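Prepilin-like protein (Thermus thermophilus, PDB 6QVF) is a type IV pilin associated with natural competence that probably contributes to a DNA receptor at the pilus tip. Local coordinates at residues Ser26-Lys31 with Val61-Ser66; Lys31-Pro36 with Asn84-Leu89; Tyr41-Leu46 with Lys76-Ser81; Arg107-Asn110 with Gly116-Thr119; Thr139-Asp142 with Ser146-Gln149. All blocks are in the same frame, centred on the assembly; numbering follows the deposited sequence.

Interaction 1 of 5, residues Ser26-Lys31 with Val61-Ser66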
# COMPACT_ATOMS: atom_id res chain seq x y z
N SER B 26 5.29 -7.50 8.37
CA SER B 26 3.85 -7.64 8.66
C SER B 26 3.62 -8.76 9.68
O SER B 26 2.78 -8.64 10.55
CB SER B 26 3.04 -7.94 7.40
OG SER B 26 3.16 -6.87 6.49
N ALA B 27 4.39 -9.85 9.56
CA ALA B 27 4.27 -10.95 10.54
C ALA B 27 4.62 -10.48 11.95
O ALA B 27 4.02 -10.93 12.92
CB ALA B 27 5.13 -12.13 10.13
N GLU B 28 5.58 -9.59 12.09
CA GLU B 28 5.94 -9.01 13.38
C GLU B 28 4.76 -8.25 13.99
O GLU B 28 4.49 -8.36 15.16
CB GLU B 28 7.13 -8.08 13.24
CG GLU B 28 8.35 -8.87 12.78
CD GLU B 28 9.52 -8.75 13.70
OE1 GLU B 28 9.41 -9.33 14.80
OE2 GLU B 28 10.51 -8.07 13.31
N VAL B 29 4.05 -7.48 13.18
CA VAL B 29 2.91 -6.72 13.65
C VAL B 29 1.81 -7.67 14.15
O VAL B 29 1.10 -7.32 15.10
CB VAL B 29 2.40 -5.79 12.53
CG1 VAL B 29 1.08 -5.14 12.92
CG2 VAL B 29 3.44 -4.76 12.18
N LEU B 30 1.65 -8.83 13.49
CA LEU B 30 0.58 -9.77 13.78
C LEU B 30 0.96 -10.80 14.84
O LEU B 30 0.10 -11.62 15.21
CB LEU B 30 0.12 -10.45 12.48
CG LEU B 30 -0.71 -9.53 11.59
CD1 LEU B 30 -0.75 -9.99 10.15
CD2 LEU B 30 -2.12 -9.40 12.13
N LYS B 31 2.18 -10.73 15.34
CA LYS B 31 2.70 -11.73 16.30
C LYS B 31 1.98 -11.60 17.64
O LYS B 31 1.70 -10.50 18.11
CB LYS B 31 4.21 -11.48 16.48
CG LYS B 31 4.95 -12.43 17.38
CD LYS B 31 6.44 -12.31 17.20
CE LYS B 31 7.02 -10.98 17.60
NZ LYS B 31 8.49 -10.98 17.52
N VAL B 61 -0.16 -4.02 19.48
CA VAL B 61 -0.25 -2.87 20.41
C VAL B 61 1.08 -2.14 20.51
O VAL B 61 1.12 -0.90 20.47
CB VAL B 61 -0.73 -3.35 21.79
CG1 VAL B 61 -0.81 -2.21 22.81
CG2 VAL B 61 -2.06 -4.07 21.70
N ASP B 62 2.17 -2.89 20.67
CA ASP B 62 3.48 -2.31 20.79
C ASP B 62 3.83 -1.51 19.54
O ASP B 62 4.27 -0.36 19.64
CB ASP B 62 4.54 -3.37 21.08
CG ASP B 62 4.16 -4.13 22.34
OD1 ASP B 62 4.39 -3.57 23.43
OD2 ASP B 62 3.56 -5.22 22.21
N TYR B 63 3.61 -2.09 18.37
CA TYR B 63 3.98 -1.36 17.15
C TYR B 63 3.06 -0.15 16.95
O TYR B 63 3.54 0.93 16.53
CB TYR B 63 3.94 -2.28 15.93
CG TYR B 63 5.15 -3.17 15.84
CD1 TYR B 63 6.38 -2.66 15.46
CD2 TYR B 63 5.07 -4.53 16.12
CE1 TYR B 63 7.51 -3.45 15.42
CE2 TYR B 63 6.19 -5.34 16.06
CZ TYR B 63 7.41 -4.80 15.70
OH TYR B 63 8.50 -5.62 15.64
N TYR B 64 1.75 -0.32 17.16
CA TYR B 64 0.78 0.75 16.95
C TYR B 64 1.13 1.98 17.80
O TYR B 64 1.15 3.09 17.27
CB TYR B 64 -0.65 0.29 17.25
CG TYR B 64 -1.67 1.38 17.02
CD1 TYR B 64 -2.10 1.72 15.75
CD2 TYR B 64 -2.14 2.15 18.07
CE1 TYR B 64 -2.98 2.77 15.52
CE2 TYR B 64 -3.01 3.21 17.85
CZ TYR B 64 -3.43 3.52 16.58
OH TYR B 64 -4.23 4.62 16.36
N PHE B 65 1.41 1.79 19.09
CA PHE B 65 1.66 2.90 19.98
C PHE B 65 3.14 3.34 19.99
O PHE B 65 3.42 4.46 20.49
CB PHE B 65 1.17 2.58 21.39
CG PHE B 65 -0.33 2.59 21.48
CD1 PHE B 65 -1.03 3.78 21.44
CD2 PHE B 65 -1.04 1.41 21.64
CE1 PHE B 65 -2.41 3.79 21.54
CE2 PHE B 65 -2.41 1.44 21.73
CZ PHE B 65 -3.10 2.61 21.68
N SER B 66 4.07 2.55 19.45
CA SER B 66 5.49 2.92 19.52
C SER B 66 5.99 3.58 18.24
O SER B 66 7.02 4.19 18.29
CB SER B 66 6.36 1.73 19.80
OG SER B 66 5.98 1.10 21.03
O HOH W 1 8.87 -7.93 16.87
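The phenol ring of Tyr63, carried on the short helix 59-66, reaches Glu28 and Val29 in the last turns of helix 2-30, the long N-terminal helix that forms the spine of the type IV pilin fold. Tyr63 holds CG anti to its carbonyl carbon (chi1 -78°), which sends the ring across so that one flank of it rests on helix backbone. Its CE2 lies 3.6 Å from Glu28 O and its CD2 lies 3.9 Å from Val29 CA. The Val29 side chain adds an apolar touch, CG2 standing 4.3 Å from Tyr63 CD2, while the same valine packs against Ile106, Val118 and Val120 of the main sheet. A branched aliphatic residue suits that place between ring and sheet.

Glu28 CB lies 3.7 Å from Tyr63 OH, and beyond it the chain bends at chi2, with its carboxylate turned 62° from the ring plane. The two polar ends meet through a bridging water. A tyrosine fits here because its ring packs on helix backbone and Val29 while its hydroxyl reaches that water. The water gives a hydrogen bond to Glu28 OE1 and accepts one from Lys31 NZ, whose own salt bridge to Glu28 OE1 is weak at 3.3 Å. Tyr63 OH completes the set, 2.6 Å from the water oxygen.

Interaction 2 of 5, residues Lys31-Pro36 with Asn84-Leu89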
# COMPACT_ATOMS: atom_id res chain seq x y z
N LYS B 31 2.18 -10.73 15.34
CA LYS B 31 2.70 -11.73 16.30
C LYS B 31 1.98 -11.60 17.64
O LYS B 31 1.70 -10.50 18.11
CB LYS B 31 4.21 -11.48 16.48
CG LYS B 31 4.95 -12.43 17.38
CD LYS B 31 6.44 -12.31 17.20
CE LYS B 31 7.02 -10.98 17.60
NZ LYS B 31 8.49 -10.98 17.52
N SER B 32 1.78 -12.73 18.31
CA SER B 32 1.25 -12.76 19.67
C SER B 32 2.10 -13.73 20.48
O SER B 32 2.80 -14.60 19.89
CB SER B 32 -0.19 -13.11 19.72
OG SER B 32 -0.45 -14.43 19.30
N GLU B 33 2.02 -13.58 21.81
CA GLU B 33 2.76 -14.42 22.75
C GLU B 33 1.91 -14.60 24.00
O GLU B 33 1.11 -13.71 24.37
CB GLU B 33 4.09 -13.70 22.98
CG GLU B 33 4.96 -14.12 24.11
CD GLU B 33 6.16 -13.21 24.28
OE1 GLU B 33 6.57 -12.57 23.28
OE2 GLU B 33 6.69 -13.13 25.40
N ILE B 34 2.08 -15.74 24.66
CA ILE B 34 1.41 -16.00 25.91
C ILE B 34 2.29 -15.47 27.04
O ILE B 34 3.50 -15.72 27.09
CB ILE B 34 1.15 -17.51 26.07
CG1 ILE B 34 0.32 -18.08 24.93
CG2 ILE B 34 0.47 -17.77 27.41
CD1 ILE B 34 -0.94 -17.32 24.64
N VAL B 35 1.67 -14.75 27.98
CA VAL B 35 2.38 -14.14 29.09
C VAL B 35 1.57 -14.38 30.36
O VAL B 35 0.36 -14.58 30.32
CB VAL B 35 2.63 -12.64 28.86
CG1 VAL B 35 3.40 -12.38 27.56
CG2 VAL B 35 1.33 -11.83 28.88
N PRO B 36 2.22 -14.33 31.53
CA PRO B 36 1.52 -14.50 32.80
C PRO B 36 0.72 -13.24 33.16
O PRO B 36 0.93 -12.17 32.56
CB PRO B 36 2.64 -14.77 33.81
CG PRO B 36 3.89 -14.27 33.19
CD PRO B 36 3.68 -14.26 31.68
N ASN B 84 4.68 0.36 29.54
CA ASN B 84 4.14 -0.99 29.32
C ASN B 84 4.04 -1.30 27.83
O ASN B 84 3.31 -2.18 27.41
CB ASN B 84 2.77 -1.14 29.98
CG ASN B 84 2.85 -0.98 31.49
OD1 ASN B 84 3.88 -1.31 32.08
ND2 ASN B 84 1.79 -0.46 32.10
N LEU B 85 4.82 -0.57 27.02
CA LEU B 85 5.10 -0.93 25.61
C LEU B 85 6.51 -1.54 25.52
O LEU B 85 7.48 -1.09 26.17
CB LEU B 85 4.97 0.32 24.74
CG LEU B 85 3.66 1.08 24.79
CD1 LEU B 85 3.85 2.39 24.05
CD2 LEU B 85 2.52 0.28 24.20
N ARG B 86 6.63 -2.59 24.71
CA ARG B 86 7.85 -3.33 24.64
C ARG B 86 8.99 -2.45 24.15
O ARG B 86 8.86 -1.72 23.17
CB ARG B 86 7.69 -4.51 23.68
CG ARG B 86 6.98 -5.70 24.29
CD ARG B 86 6.82 -6.81 23.29
NE ARG B 86 6.29 -8.00 23.99
CZ ARG B 86 5.01 -8.35 24.07
NH1 ARG B 86 4.05 -7.61 23.53
NH2 ARG B 86 4.70 -9.46 24.72
N PRO B 87 10.17 -2.49 24.82
CA PRO B 87 11.32 -1.69 24.43
C PRO B 87 12.04 -2.41 23.28
O PRO B 87 11.85 -3.58 23.08
CB PRO B 87 12.14 -1.66 25.73
CG PRO B 87 11.91 -3.05 26.30
CD PRO B 87 10.44 -3.30 26.03
N GLY B 88 12.85 -1.70 22.50
CA GLY B 88 13.71 -2.42 21.58
C GLY B 88 13.00 -2.98 20.35
O GLY B 88 13.51 -3.87 19.70
N LEU B 89 11.78 -2.51 20.06
CA LEU B 89 11.24 -2.70 18.72
C LEU B 89 11.90 -1.69 17.79
O LEU B 89 12.15 -0.56 18.16
CB LEU B 89 9.73 -2.45 18.70
CG LEU B 89 8.91 -3.25 19.69
CD1 LEU B 89 7.46 -2.89 19.53
CD2 LEU B 89 9.11 -4.73 19.49
O HOH W 2 6.83 -10.83 26.48
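Two outstretched chains bring Glu33 and Arg86 together: Glu33 has CG anti to the backbone N (chi1 167°) and continues straight beyond it, and Arg86 is extended from CG to NE. Glu33 sits on strand 32-35, an outermost strand of a small three-stranded antiparallel sheet, and Arg86 reaches it from the loop between helix 59-66 and strand 92-97. The length of both side chains lets them span the 12.3 Å from Glu33 CA to Arg86 CA.

The charges meet loosely. Glu33 OE1 is 3.9 Å from Arg86 NH2, a long salt bridge in which the oxygen stands off the guanidinium plane, with no N-H aimed at it, so the attraction is one of charge alone; carboxylate and guanidinium planes are 50° apart. Each group has a firmer partner: Glu33 OE1 is hydrogen-bonded to Tyr59 OH, and Arg86 NH1 pairs with Asp62, while the Tyr59 ring also makes a cation-pi contact with Arg86. Val35, two residues along and on the same face of the strand, sets CG1 at the guanidinium edge, an apolar neighbour there. A water in the guanidinium plane links the two groups, accepting from Arg86 NH2 at 3.1 Å and donating to Glu33 OE2 at 2.5 Å.

Interaction 3 of 5, residues Tyr41-Leu46 with Lys76-Ser81; sequences YKDAPL and KQRGGS
Arg78 is held in two unlike ways at once: Asp43 grips the edge of its guanidinium, while the carbonyl oxygen of Tyr41 lies over one face, 3.0 Å above the plane and offset toward the rim. The acidic partner sits at a classic beta bulge, where Asp43 and Ala44 both face Arg56 of strand 55-58.

The grip is side-on. Arg78 NE donates to Asp43 OD1 at 2.9 Å, and Arg78 NH2 donates to Asp43 OD2 at 3.0 Å. Both bonds run nearly straight, at 163° and 164°, and both oxygens lie close to the guanidinium plane. NE approaches OD1 on the syn side but tilted from the carboxylate plane, whereas OD2 uses its syn lone pair. A bend at chi2 (-64°) folds the arginine chain so that this edge is presented to the carboxylate. The remaining nitrogen, NH1, lies 3.7 Å from Tyr41 CD1 and is claimed by Asp62 and by Asn84 O, so a largely buried charge is well provided for. Asp43 OD2 also accepts from Phe58 N, and this N-H together with the cation would be expected to favour the ionised carboxylate.

A methionine in place of Arg78 would probably leave the Asp43 and Asp62 carboxylates without their shared cation and the Tyr41 carbonyl facing an apolar chain. Arginine suits the site because three nitrogens in one plane can serve several acceptors. Waters extend the carboxylate's reach to the loop: one bridges Asp43 OD1 to Gln77 NE2, and another, donating to the same OD1, accepts from Arg78 N at 2.8 Å.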
# COMPACT_ATOMS: atom_id res chain seq x y z
N TYR B 41 2.69 -6.57 29.59
CA TYR B 41 2.29 -6.60 28.17
C TYR B 41 1.03 -7.41 27.92
O TYR B 41 0.65 -7.65 26.78
CB TYR B 41 3.46 -7.11 27.32
CG TYR B 41 4.77 -6.47 27.62
CD1 TYR B 41 4.92 -5.09 27.64
CD2 TYR B 41 5.90 -7.24 27.84
CE1 TYR B 41 6.13 -4.49 27.90
CE2 TYR B 41 7.12 -6.65 28.08
CZ TYR B 41 7.23 -5.28 28.14
OH TYR B 41 8.42 -4.67 28.41
N LYS B 42 0.36 -7.83 28.99
CA LYS B 42 -0.86 -8.60 28.84
C LYS B 42 -1.94 -7.77 28.14
O LYS B 42 -2.07 -6.57 28.39
CB LYS B 42 -1.35 -9.11 30.20
CG LYS B 42 -1.99 -8.07 31.10
CD LYS B 42 -2.22 -8.58 32.51
CE LYS B 42 -3.19 -7.74 33.32
NZ LYS B 42 -2.75 -6.34 33.43
N ASP B 43 -2.69 -8.42 27.23
CA ASP B 43 -3.79 -7.77 26.51
C ASP B 43 -5.14 -8.44 26.79
O ASP B 43 -6.12 -7.76 27.05
CB ASP B 43 -3.46 -7.69 25.02
CG ASP B 43 -2.33 -6.70 24.76
OD1 ASP B 43 -2.42 -5.55 25.28
OD2 ASP B 43 -1.37 -7.06 24.04
N ALA B 44 -5.22 -9.76 26.67
CA ALA B 44 -6.48 -10.44 26.89
C ALA B 44 -6.21 -11.73 27.64
O ALA B 44 -5.24 -12.44 27.37
CB ALA B 44 -7.18 -10.73 25.59
N PRO B 45 -7.09 -12.11 28.61
CA PRO B 45 -6.92 -13.38 29.31
C PRO B 45 -7.24 -14.55 28.37
O PRO B 45 -8.16 -14.44 27.56
CB PRO B 45 -7.91 -13.24 30.46
CG PRO B 45 -9.01 -12.35 29.90
CD PRO B 45 -8.28 -11.37 29.01
N LEU B 46 -6.47 -15.64 28.49
CA LEU B 46 -6.76 -16.84 27.66
C LEU B 46 -8.14 -17.41 28.00
O LEU B 46 -8.86 -17.89 27.10
CB LEU B 46 -5.69 -17.90 27.89
CG LEU B 46 -4.31 -17.57 27.36
CD1 LEU B 46 -3.37 -18.74 27.56
CD2 LEU B 46 -4.34 -17.17 25.88
N LYS B 76 -7.27 1.80 29.39
CA LYS B 76 -7.76 0.41 29.20
C LYS B 76 -6.73 -0.50 28.53
O LYS B 76 -6.90 -1.71 28.43
CB LYS B 76 -8.94 0.41 28.23
CG LYS B 76 -10.22 1.06 28.73
CD LYS B 76 -11.32 0.07 28.99
CE LYS B 76 -11.42 -0.31 30.44
NZ LYS B 76 -11.66 0.87 31.30
N GLN B 77 -5.69 0.07 27.95
CA GLN B 77 -4.71 -0.75 27.23
C GLN B 77 -3.35 -0.46 27.83
O GLN B 77 -2.94 0.71 27.91
CB GLN B 77 -4.58 -0.42 25.74
CG GLN B 77 -5.69 -1.01 24.91
CD GLN B 77 -5.35 -0.85 23.46
OE1 GLN B 77 -5.42 0.27 22.96
NE2 GLN B 77 -5.08 -1.98 22.80
N ARG B 78 -2.68 -1.51 28.24
CA ARG B 78 -1.34 -1.47 28.79
C ARG B 78 -1.25 -0.47 29.95
O ARG B 78 -0.28 0.19 30.10
CB ARG B 78 -0.30 -1.15 27.71
CG ARG B 78 -0.29 -2.16 26.55
CD ARG B 78 0.12 -3.57 26.96
NE ARG B 78 0.19 -4.49 25.84
CZ ARG B 78 1.26 -4.66 25.06
NH1 ARG B 78 2.38 -3.96 25.27
NH2 ARG B 78 1.16 -5.49 24.03
N GLY B 79 -2.31 -0.35 30.73
CA GLY B 79 -2.31 0.53 31.90
C GLY B 79 -2.15 2.00 31.55
O GLY B 79 -1.82 2.83 32.41
N GLY B 80 -2.38 2.35 30.29
CA GLY B 80 -2.30 3.76 29.84
C GLY B 80 -0.90 4.32 29.87
O GLY B 80 -0.75 5.54 29.82
N SER B 81 0.13 3.44 29.87
CA SER B 81 1.50 3.88 30.09
C SER B 81 2.46 3.42 28.99
O SER B 81 2.47 2.24 28.62
CB SER B 81 2.01 3.40 31.42
OG SER B 81 3.38 3.71 31.56
O HOH W 3 -4.84 -4.43 24.25
O HOH W 4 -3.67 -4.08 27.51

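Interaction 4 of 5, residues Arg107-Asn110 with Gly116-Thr119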
# COMPACT_ATOMS: atom_id res chain seq x y z
N ARG B 107 4.19 1.66 10.97
CA ARG B 107 3.66 2.73 11.84
C ARG B 107 2.16 2.60 12.10
O ARG B 107 1.39 2.09 11.27
CB ARG B 107 3.97 4.11 11.25
CG ARG B 107 3.42 4.36 9.86
CD ARG B 107 3.80 5.75 9.40
NE ARG B 107 5.24 5.87 9.29
CZ ARG B 107 5.94 7.01 9.43
NH1 ARG B 107 5.32 8.17 9.61
NH2 ARG B 107 7.26 6.97 9.37
N GLY B 108 1.76 3.01 13.31
CA GLY B 108 0.40 3.20 13.58
C GLY B 108 -0.15 4.42 12.85
O GLY B 108 0.55 5.40 12.66
N GLU B 109 -1.39 4.32 12.43
CA GLU B 109 -2.07 5.48 11.90
C GLU B 109 -2.77 6.28 13.00
O GLU B 109 -2.91 5.83 14.16
CB GLU B 109 -3.04 5.00 10.85
CG GLU B 109 -2.30 4.46 9.66
CD GLU B 109 -3.04 4.69 8.38
OE1 GLU B 109 -4.28 4.60 8.44
OE2 GLU B 109 -2.39 4.96 7.34
N ASN B 110 -3.17 7.52 12.66
CA ASN B 110 -3.62 8.39 13.71
C ASN B 110 -4.99 9.00 13.37
O ASN B 110 -5.51 8.82 12.27
CB ASN B 110 -2.59 9.45 14.02
CG ASN B 110 -2.30 10.31 12.83
OD1 ASN B 110 -3.17 11.10 12.43
ND2 ASN B 110 -1.07 10.17 12.31
N GLY B 116 -6.61 1.80 15.50
CA GLY B 116 -6.41 0.36 15.37
C GLY B 116 -5.94 -0.09 13.99
O GLY B 116 -6.22 -1.24 13.57
N VAL B 117 -5.20 0.78 13.30
CA VAL B 117 -4.62 0.47 12.01
C VAL B 117 -3.10 0.65 12.07
O VAL B 117 -2.57 1.70 12.51
CB VAL B 117 -5.23 1.34 10.90
CG1 VAL B 117 -4.59 1.02 9.55
CG2 VAL B 117 -6.73 1.23 10.86
N VAL B 118 -2.38 -0.36 11.53
CA VAL B 118 -0.97 -0.27 11.32
C VAL B 118 -0.68 -0.48 9.84
O VAL B 118 -1.25 -1.37 9.25
CB VAL B 118 -0.19 -1.30 12.17
CG1 VAL B 118 1.24 -1.44 11.71
CG2 VAL B 118 -0.28 -0.96 13.66
N THR B 119 0.17 0.37 9.26
CA THR B 119 0.67 0.18 7.90
C THR B 119 2.12 -0.30 7.92
O THR B 119 2.97 0.10 8.78
CB THR B 119 0.48 1.42 7.04
OG1 THR B 119 1.27 2.45 7.64
CG2 THR B 119 -0.96 1.87 6.94
O HOH W 5 0.23 5.05 7.33
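Arg107 and Thr119 face each other as an antiparallel hydrogen-bonded pair, joining the two middle strands, 100-108 and 117-125, of the four-stranded sheet at the end where the chain turns between them. Arg107 N donates to Thr119 O at 3.0 Å, and Thr119 N returns the bond to Arg107 O at 2.9 Å. Beyond the non-hydrogen-bonded pair of Gly108 and Val118, Glu109 N reaches Val117 O at 2.9 Å, nearly straight at 173°. The same carbonyl receives a CA-H contact from Gly108, whose missing side chain lets the Tyr64 ring lie close.

Thr119 puts OG1 between its backbone N and carbonyl carbon (chi1 63°), toward a water. That water donates to Glu109 OE2 at 2.6 Å and lies 2.8 Å from Thr119 OG1, while the Thr119 side chain crosses that of Glu109 at about a right angle, CG2 3.4 Å from OE2. Arg107 CG lies 3.6 Å from Thr119 OG1, while its NE forms a salt bridge with Asp105. Val118, on the other face, turns toward Phe60 and Tyr64 of helix 59-66. The strand ends are thus fastened by backbone bonds, while the carboxylate, bound through solvent, can probably shift without breaking the pairing.

Interaction 5 of 5, residues Thr139-Asp142 with Ser146-Gln149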
# COMPACT_ATOMS: atom_id res chain seq x y z
N THR B 139 -5.20 -4.28 10.51
CA THR B 139 -6.02 -3.73 11.55
C THR B 139 -6.00 -4.65 12.76
O THR B 139 -5.59 -5.81 12.73
CB THR B 139 -7.47 -3.46 11.14
OG1 THR B 139 -8.20 -4.69 11.15
CG2 THR B 139 -7.56 -2.82 9.77
N CYS B 140 -6.47 -4.08 13.87
CA CYS B 140 -6.53 -4.80 15.11
C CYS B 140 -7.46 -6.01 15.00
O CYS B 140 -7.32 -6.93 15.77
CB CYS B 140 -6.93 -3.87 16.26
SG CYS B 140 -8.48 -2.98 15.96
N TYR B 141 -8.37 -6.01 14.03
CA TYR B 141 -9.27 -7.08 13.82
C TYR B 141 -8.61 -8.28 13.15
O TYR B 141 -9.21 -9.37 13.07
CB TYR B 141 -10.48 -6.63 13.00
CG TYR B 141 -11.33 -5.61 13.72
CD1 TYR B 141 -12.16 -6.01 14.74
CD2 TYR B 141 -11.20 -4.24 13.49
CE1 TYR B 141 -12.94 -5.11 15.44
CE2 TYR B 141 -11.96 -3.32 14.20
CZ TYR B 141 -12.83 -3.76 15.18
OH TYR B 141 -13.59 -2.87 15.89
N ASP B 142 -7.39 -8.11 12.64
CA ASP B 142 -6.73 -9.16 11.90
C ASP B 142 -5.91 -10.12 12.76
O ASP B 142 -5.39 -11.14 12.23
CB ASP B 142 -5.80 -8.53 10.85
CG ASP B 142 -6.57 -7.71 9.82
OD1 ASP B 142 -7.76 -8.03 9.56
OD2 ASP B 142 -5.94 -6.82 9.19
N SER B 146 -9.73 -13.23 16.83
CA SER B 146 -10.39 -12.00 16.47
C SER B 146 -10.96 -11.32 17.71
O SER B 146 -11.56 -11.98 18.55
CB SER B 146 -11.50 -12.27 15.47
OG SER B 146 -11.04 -13.04 14.37
N PRO B 147 -10.76 -10.00 17.87
CA PRO B 147 -11.48 -9.23 18.89
C PRO B 147 -13.00 -9.40 18.77
O PRO B 147 -13.53 -9.62 17.69
CB PRO B 147 -11.13 -7.76 18.61
CG PRO B 147 -9.91 -7.83 17.75
CD PRO B 147 -9.85 -9.17 17.07
N THR B 148 -13.67 -9.28 19.92
CA THR B 148 -15.09 -9.35 20.01
C THR B 148 -15.59 -8.15 20.82
O THR B 148 -14.82 -7.44 21.46
CB THR B 148 -15.52 -10.68 20.62
OG1 THR B 148 -15.04 -10.75 21.97
CG2 THR B 148 -14.99 -11.89 19.88
N GLN B 149 -16.91 -8.00 20.85
CA GLN B 149 -17.53 -6.96 21.66
C GLN B 149 -17.13 -7.10 23.13
O GLN B 149 -16.76 -6.12 23.78
CB GLN B 149 -19.04 -7.01 21.50
CG GLN B 149 -19.55 -6.02 20.48
CD GLN B 149 -20.93 -5.53 20.83
OE1 GLN B 149 -21.67 -6.19 21.55
NE2 GLN B 149 -21.28 -4.37 20.31
O HOH W 6 -9.05 -12.14 13.05
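Ser146 and Pro147 lean on Cys140 and Tyr141 inside the loop that the Cys140-Cys155 disulfide closes, a disulfide-bounded C-terminal region probably comparable to the D-region of other type IV pilins. Ser146 makes the first link, through solvent: its OG donates to a water at 2.6 Å, and that water donates to Tyr141 O at 2.8 Å. A small hydroxyl residue suits this exposed position, where it can hold a water without filling the loop.

Pro147 follows and does most of the packing. Its ring points at the turn: CG lies 3.4 Å from Cys140 O, and CD lies 3.9 Å from Tyr141 CA. The Tyr141 ring, with CG anti to its carbonyl carbon (chi1 -65°), stands beside the pyrrolidine and offers CD1 at 4.2 Å from Pro147 CG. Pro147 also touches Cys155 and Pro154, joining both ends of the disulfide loop. A glycine here would probably leave Tyr141 CD1 without its apolar partner and let the backbone after Ser146 turn more freely. After the proline, Thr148 turns its side chain away from the turn, its OG1 hydrogen-bonded to Asp150.

The turn that receives these residues is braced from within. Thr139 OG1 accepts from Tyr141 N in an ST turn, and Thr139 N donates to Asp142 OD2 at 3.0 Å, coming from above the carboxylate plane. Proline packing and one bridging water, with no direct polar bond, suggest that between these two segments shape, with the nearby disulfide, probably counts for more than hydrogen bonding.

In the fold
Asp62 ties the first three contacts together: its OD2 is 2.8 Å from Arg86 NH1 of interaction 2, and its OD1 is 2.8 Å from Arg78 NH1 of interaction 3. The two arginines come within 3.6 Å of each other, Arg86 NH1 to Arg78 NH2, both salt-bridged to the one Asp62 carboxylate, which would be expected to offset the repulsion. Helix 59-66 also reaches interaction 4, where Tyr64 OH makes a weak hydrogen bond with Glu109 O. Interaction 5 joins the main sheet through Gly116 O and Cys140 N, 2.9 Å apart. Interactions 2 and 4 stay separate, their centres about 17 Å apart.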